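Local atomic coordinates of Pre-mRNA splicing helicase-like protein (Chaetomium thermophilum, PDB entry 4RVQ), a protein that takes part in pre-mRNA splicing as the spliceosomal helicase Brr2, whose noncanonical PWI domain, the part described here, probably mediates contacts with proteins or RNA. Residues Tyr22-Gln25 and Arg26-Arg30; Val93-Thr96 and Arg97-Arg100; Glu117-Arg120 and Trp121-Asp124. All coordinates share one frame; numbering follows the deposited sequence.

Contact 1 (Tyr22-Gln25 and Arg26-Arg30); sequences YWLQ and RQIGR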
# COMPACT_ATOMS: atom_id res chain seq x y z
N TYR A 22 9.63 -3.03 2.49
CA TYR A 22 9.71 -3.53 1.12
C TYR A 22 8.45 -4.30 0.71
O TYR A 22 8.47 -4.91 -0.36
CB TYR A 22 10.94 -4.42 0.97
CG TYR A 22 12.24 -3.70 1.21
CD1 TYR A 22 12.86 -3.02 0.20
CD2 TYR A 22 12.83 -3.68 2.46
CE1 TYR A 22 14.07 -2.36 0.40
CE2 TYR A 22 14.02 -3.05 2.70
CZ TYR A 22 14.64 -2.36 1.68
OH TYR A 22 15.83 -1.71 1.85
N TRP A 23 7.38 -4.28 1.50
CA TRP A 23 6.20 -5.07 1.15
C TRP A 23 5.66 -4.71 -0.22
O TRP A 23 5.38 -5.59 -1.03
CB TRP A 23 5.13 -4.84 2.24
CG TRP A 23 3.83 -5.62 2.00
CD1 TRP A 23 3.55 -6.89 2.46
CD2 TRP A 23 2.71 -5.22 1.22
NE1 TRP A 23 2.30 -7.27 2.03
CE2 TRP A 23 1.77 -6.27 1.25
CE3 TRP A 23 2.39 -4.07 0.50
CZ2 TRP A 23 0.53 -6.20 0.62
CZ3 TRP A 23 1.14 -4.00 -0.15
CH2 TRP A 23 0.25 -5.06 -0.08
N LEU A 24 5.51 -3.41 -0.48
CA LEU A 24 4.94 -2.98 -1.75
C LEU A 24 5.84 -3.42 -2.91
O LEU A 24 5.38 -3.95 -3.93
CB LEU A 24 4.70 -1.49 -1.75
CG LEU A 24 4.19 -0.91 -3.07
CD1 LEU A 24 2.88 -1.56 -3.52
CD2 LEU A 24 4.06 0.58 -2.99
N GLN A 25 7.15 -3.15 -2.77
CA GLN A 25 8.11 -3.53 -3.79
C GLN A 25 8.04 -5.02 -4.07
O GLN A 25 8.16 -5.45 -5.23
CB GLN A 25 9.50 -3.07 -3.38
CG GLN A 25 10.49 -3.27 -4.49
CD GLN A 25 11.85 -2.64 -4.23
OE1 GLN A 25 11.98 -1.75 -3.41
NE2 GLN A 25 12.84 -3.09 -4.96
N ARG A 26 7.88 -5.85 -3.04
CA ARG A 26 7.77 -7.29 -3.25
C ARG A 26 6.51 -7.66 -3.97
O ARG A 26 6.53 -8.56 -4.82
CB ARG A 26 7.79 -8.12 -1.97
CG ARG A 26 9.10 -8.20 -1.33
CD ARG A 26 9.15 -9.31 -0.26
NE ARG A 26 8.11 -9.18 0.76
CZ ARG A 26 8.14 -8.31 1.78
NH1 ARG A 26 9.17 -7.50 1.96
NH2 ARG A 26 7.12 -8.26 2.62
N GLN A 27 5.40 -6.98 -3.69
CA GLN A 27 4.19 -7.32 -4.45
C GLN A 27 4.38 -6.97 -5.91
O GLN A 27 3.98 -7.73 -6.80
CB GLN A 27 2.96 -6.58 -3.93
CG GLN A 27 2.75 -6.62 -2.45
CD GLN A 27 3.01 -8.00 -1.86
OE1 GLN A 27 2.33 -8.96 -2.22
NE2 GLN A 27 3.97 -8.10 -0.94
N ILE A 28 4.96 -5.81 -6.20
CA ILE A 28 5.19 -5.38 -7.56
C ILE A 28 6.23 -6.27 -8.23
O ILE A 28 6.09 -6.62 -9.42
CB ILE A 28 5.64 -3.92 -7.54
CG1 ILE A 28 4.46 -3.04 -7.10
CG2 ILE A 28 6.21 -3.52 -8.90
CD1 ILE A 28 4.82 -1.55 -6.95
N GLY A 29 7.24 -6.69 -7.48
CA GLY A 29 8.32 -7.49 -8.02
C GLY A 29 7.89 -8.87 -8.50
O GLY A 29 8.58 -9.52 -9.30
N ARG A 30 6.77 -9.38 -8.00
CA ARG A 30 6.27 -10.64 -8.50
C ARG A 30 5.82 -10.54 -9.94
O ARG A 30 5.84 -11.54 -10.64
CB ARG A 30 5.11 -11.10 -7.66
CG ARG A 30 5.58 -11.49 -6.30
CD ARG A 30 4.72 -12.53 -5.64
NE ARG A 30 5.10 -12.66 -4.24
CZ ARG A 30 4.58 -11.92 -3.26
NH1 ARG A 30 3.64 -11.02 -3.53
NH2 ARG A 30 5.00 -12.06 -2.01

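Contact 2 (Val93-Thr96 and Arg97-Arg100); sequences VWLT and RLAR. With EDO (1,2-ethanediol), chain F; EDO (1,2-ethanediol), chain G.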
# COMPACT_ATOMS: atom_id res chain seq x y z
N VAL A 93 0.48 3.35 1.98
CA VAL A 93 1.22 4.59 1.95
C VAL A 93 1.85 4.86 3.32
O VAL A 93 3.05 5.14 3.44
CB VAL A 93 0.30 5.77 1.52
CG1 VAL A 93 0.97 7.07 1.75
CG2 VAL A 93 -0.12 5.63 0.04
N TRP A 94 1.03 4.86 4.37
CA TRP A 94 1.50 5.26 5.66
C TRP A 94 2.41 4.25 6.31
O TRP A 94 3.40 4.63 6.96
CB TRP A 94 0.32 5.62 6.58
CG TRP A 94 -0.30 6.93 6.18
CD1 TRP A 94 -1.44 7.13 5.48
CD2 TRP A 94 0.21 8.21 6.49
NE1 TRP A 94 -1.67 8.45 5.33
CE2 TRP A 94 -0.67 9.16 5.93
CE3 TRP A 94 1.33 8.66 7.19
CZ2 TRP A 94 -0.46 10.51 6.06
CZ3 TRP A 94 1.53 10.02 7.31
CH2 TRP A 94 0.66 10.93 6.74
N LEU A 95 2.09 2.97 6.25
CA LEU A 95 2.93 1.98 6.87
C LEU A 95 4.26 1.78 6.16
O LEU A 95 5.25 1.44 6.81
CB LEU A 95 2.21 0.65 7.06
CG LEU A 95 1.01 0.68 8.00
CD1 LEU A 95 0.25 -0.61 7.94
CD2 LEU A 95 1.45 1.06 9.41
N THR A 96 4.30 1.97 4.83
CA THR A 96 5.58 1.94 4.13
C THR A 96 6.46 3.08 4.66
O THR A 96 7.65 2.91 4.95
CB THR A 96 5.39 2.02 2.62
OG1 THR A 96 4.66 0.86 2.19
CG2 THR A 96 6.71 2.06 1.91
N ARG A 97 5.90 4.29 4.74
CA ARG A 97 6.62 5.42 5.24
C ARG A 97 7.09 5.18 6.67
O ARG A 97 8.25 5.43 7.03
CB ARG A 97 5.78 6.69 5.15
CG ARG A 97 6.57 7.93 5.47
CD ARG A 97 5.71 9.21 5.40
NE ARG A 97 6.46 10.31 5.99
CZ ARG A 97 5.92 11.40 6.50
NH1 ARG A 97 4.63 11.60 6.41
NH2 ARG A 97 6.67 12.30 7.11
N LEU A 98 6.20 4.72 7.52
CA LEU A 98 6.54 4.48 8.92
C LEU A 98 7.62 3.42 9.05
O LEU A 98 8.57 3.57 9.85
CB LEU A 98 5.29 4.13 9.73
CG LEU A 98 5.47 3.94 11.24
CD1 LEU A 98 6.07 5.15 11.90
CD2 LEU A 98 4.14 3.58 11.86
N ALA A 99 7.51 2.34 8.29
CA ALA A 99 8.51 1.27 8.37
C ALA A 99 9.90 1.76 8.01
O ALA A 99 10.90 1.18 8.43
CB ALA A 99 8.13 0.10 7.48
N ARG A 100 9.97 2.77 7.16
CA ARG A 100 11.22 3.35 6.69
C ARG A 100 11.77 4.45 7.61
O ARG A 100 12.90 4.90 7.35
CB ARG A 100 11.04 3.83 5.24
CG ARG A 100 10.96 2.67 4.31
CD ARG A 100 10.47 3.01 2.90
NE ARG A 100 10.81 1.89 1.98
CZ ARG A 100 12.03 1.72 1.51
NH1 ARG A 100 12.94 2.68 1.62
NH2 ARG A 100 12.36 0.61 0.90
C1 EDO F . 2.22 9.94 3.69
O1 EDO F . 3.13 10.97 3.99
C2 EDO F . 1.12 10.49 2.80
O2 EDO F . 1.72 10.79 1.53
C1 EDO G . -3.71 9.44 1.91
O1 EDO G . -3.13 10.12 3.03
C2 EDO G . -3.09 8.05 1.82
O2 EDO G . -3.98 7.15 1.14

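Contact 3 (Glu117-Arg120 and Trp121-Asp124); sequences EGLR and WILD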
# COMPACT_ATOMS: atom_id res chain seq x y z
N GLU A 117 -5.19 12.03 10.46
CA GLU A 117 -5.89 11.56 9.28
C GLU A 117 -6.99 10.54 9.59
O GLU A 117 -7.58 10.01 8.67
CB GLU A 117 -4.89 10.95 8.31
CG GLU A 117 -3.90 11.92 7.72
CD GLU A 117 -4.50 12.81 6.65
OE1 GLU A 117 -5.74 12.91 6.55
OE2 GLU A 117 -3.70 13.41 5.91
N GLY A 118 -7.25 10.27 10.86
CA GLY A 118 -8.27 9.31 11.22
C GLY A 118 -7.79 7.86 11.19
O GLY A 118 -8.61 6.94 11.11
N LEU A 119 -6.46 7.65 11.24
CA LEU A 119 -5.88 6.33 11.08
C LEU A 119 -5.41 5.72 12.38
O LEU A 119 -4.60 4.80 12.34
CB LEU A 119 -4.74 6.39 10.03
CG LEU A 119 -5.17 6.96 8.68
CD1 LEU A 119 -3.96 7.02 7.76
CD2 LEU A 119 -6.32 6.21 8.02
N ARG A 120 -5.96 6.15 13.51
CA ARG A 120 -5.75 5.43 14.76
C ARG A 120 -5.96 3.92 14.59
O ARG A 120 -5.23 3.11 15.16
CB ARG A 120 -6.64 5.98 15.88
CG ARG A 120 -6.57 5.23 17.22
CD ARG A 120 -5.20 5.23 17.85
NE ARG A 120 -4.81 6.58 18.14
CZ ARG A 120 -3.57 6.98 18.24
NH1 ARG A 120 -2.57 6.10 18.10
NH2 ARG A 120 -3.30 8.26 18.45
N TRP A 121 -6.98 3.52 13.83
CA TRP A 121 -7.26 2.10 13.65
C TRP A 121 -6.06 1.33 13.11
O TRP A 121 -5.84 0.19 13.47
CB TRP A 121 -8.49 1.90 12.76
CG TRP A 121 -8.34 2.14 11.31
CD1 TRP A 121 -8.54 3.33 10.61
CD2 TRP A 121 -7.99 1.16 10.33
NE1 TRP A 121 -8.29 3.13 9.27
CE2 TRP A 121 -7.98 1.81 9.06
CE3 TRP A 121 -7.72 -0.20 10.39
CZ2 TRP A 121 -7.69 1.13 7.88
CZ3 TRP A 121 -7.44 -0.86 9.23
CH2 TRP A 121 -7.43 -0.19 7.99
N ILE A 122 -5.27 1.97 12.25
CA ILE A 122 -4.09 1.33 11.68
C ILE A 122 -2.99 1.20 12.73
O ILE A 122 -2.36 0.14 12.84
CB ILE A 122 -3.58 2.06 10.43
CG1 ILE A 122 -4.68 2.09 9.36
CG2 ILE A 122 -2.30 1.41 9.93
CD1 ILE A 122 -4.25 2.80 8.08
N LEU A 123 -2.78 2.24 13.50
CA LEU A 123 -1.81 2.19 14.58
C LEU A 123 -2.20 1.16 15.64
O LEU A 123 -1.33 0.48 16.18
CB LEU A 123 -1.62 3.56 15.20
CG LEU A 123 -1.00 4.57 14.25
CD1 LEU A 123 -1.02 5.97 14.88
CD2 LEU A 123 0.44 4.16 13.84
N ASP A 124 -3.50 1.04 15.94
CA ASP A 124 -3.95 0.02 16.87
C ASP A 124 -3.64 -1.36 16.33
O ASP A 124 -3.22 -2.26 17.07
CB ASP A 124 -5.45 0.12 17.09
CG ASP A 124 -5.85 1.25 18.01
OD1 ASP A 124 -5.02 1.85 18.70
OD2 ASP A 124 -7.07 1.53 18.07
O HOH W 1 -9.17 5.33 13.26
O HOH W 2 -2.68 3.25 18.61

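Contact 1 (Tyr22-Gln25 and Arg26-Arg30)
Tyr22, the N-cap residue of helix 23-29, opens the first turn by accepting Arg26 N on its carbonyl O at 2.9 Å, while the guanidinium of Arg26 folds back over it. That group lays one face above Trp23 CA, and its plane stands at 89° to the indole; NH2 reaches on to a salt bridge with Asp20, just ahead of the helix. Trp23 spreads its ring beneath Gln27, whose CG sits 3.6 Å from the centroid of the six-membered ring, squarely over the face in a CH-pi contact. A turn about the CB-CG bond of Gln27 (chi2 -42°) brings its amide back toward the helix start, stacked at 20° to the ring. There NE2 gives a 2.9 Å hydrogen bond to Trp23 O. That oxygen also takes Gln27 N, so two donors of one residue grip it. Gln27 OE1 in turn accepts Arg30 NH1 at 2.8 Å. Leu24 faces the core, its CD1 3.9 Å from Ile28 CD1, branched apolar residues suiting a side packed on helix 35-50. Gln25 O receives Gly29 N at 2.7 Å, and Gln25 NE2 hydrogen-bonds Gln38. The arrangement is typical of a short amphipathic helix in an all-helical domain, here a PWI-like fold.

Contact 2 (Val93-Thr96 and Arg97-Arg100)
Leu98 N gives a hydrogen bond to Trp94 O at 2.9 Å, and Ala99 N reaches Leu95 O at 2.8 Å, tying the helical turns together. Arg97 NH1 forms a salt bridge with Glu113 and a weak bond, 2.9 Å long, to O1 of an ethanediol (chain F). Trp94 NE1 donates to O1 of a second ethanediol (chain G) at 3.2 Å; both molecules probably come from the crystallisation liquor. C1 of the first lies 3.4 Å above one face of the indole. With CG anti to the backbone N (chi1 -171°) and an extended chain, Arg97 runs alongside Trp94, its guanidinium tilted 36° to the ring and NH1 3.6 Å from Trp94 CZ3. Thr96 suits its buried place because OG1 is satisfied by Val92 O, while its methyl CG2 lies 4.0 Å from Arg100 CD; Arg100 NE hydrogen-bonds Ala21 O. Trp94 also packs on Met114 and Leu119. Replacing it by an alanine is likely to open a gap beside these two and cost Arg97 NH1 its contact with CZ3. Leu95 and Leu98 turn to helix 120-127, Trp94 and Arg97 to helix 104-116, and Val93 and Thr96 to helix 35-50, placing helix 89-99 amid all three.

Contact 3 (Glu117-Arg120 and Trp121-Asp124)
Trp121 has its edge against Gly118 O, which lies 3.6 Å from CD1, and its ring face over Ile122, whose CG1 sits above the ring centre at 3.3 Å. Its CG occupies the crowded position between backbone N and carbonyl carbon (chi1 74°), which swings the indole back along the chain to meet Gly118 and to bring NE1 within 3.9 Å of Leu119 CD2. A water in the ring plane links the backbones of Gly118 and Trp121, donating to Gly118 O and accepting from Trp121 N. The guanidinium of Arg120 is tilted 33° from the carboxylate of Asp124, and their charged atoms do not touch. A second water bridges them instead, taking Arg120 NH1 at 2.9 Å and giving to Asp124 OD1 at 2.7 Å, a pairing fitted to exposed polar residues. Leu119 CD2 packs 4.0 Å from Ile122 CD1, while the other branch, CD1, meets Trp94 CD1; the side chain also touches Met114. At the positive phi of Gly118 (83°) a CB would jam against Glu117 O, which is why glycine suits the place. It is the C-prime residue of a Schellman motif ending helix 104-116 (Leu119 N to Met114 O, Gly118 N to Ala115 O), and Leu119 at once serves as N-cap of helix 120-127.

Overall arrangement
All three contacts are local, along or at the start of a helix, within one PWI-like domain. Contact 2 is the middle one: it touches contact 1 through Tyr22 and Arg100, a cation-pi pair, and contact 3 through apolar packing such as Leu95 on Ile122. Contacts 1 and 2 both pack on Leu46 of helix 35-50, whereas contacts 2 and 3 join helix 89-99 to helix 120-127 and share helix 104-116. Contacts 1 and 3 lie on opposite sides of the chain's centre, about 12 Å apart at their nearest atoms. Contact 3 is the most peripheral, with water-bridged polar groups; contact 1 stacks an amide on a buried indole, and contact 2 sets an arginine beside a partly exposed one.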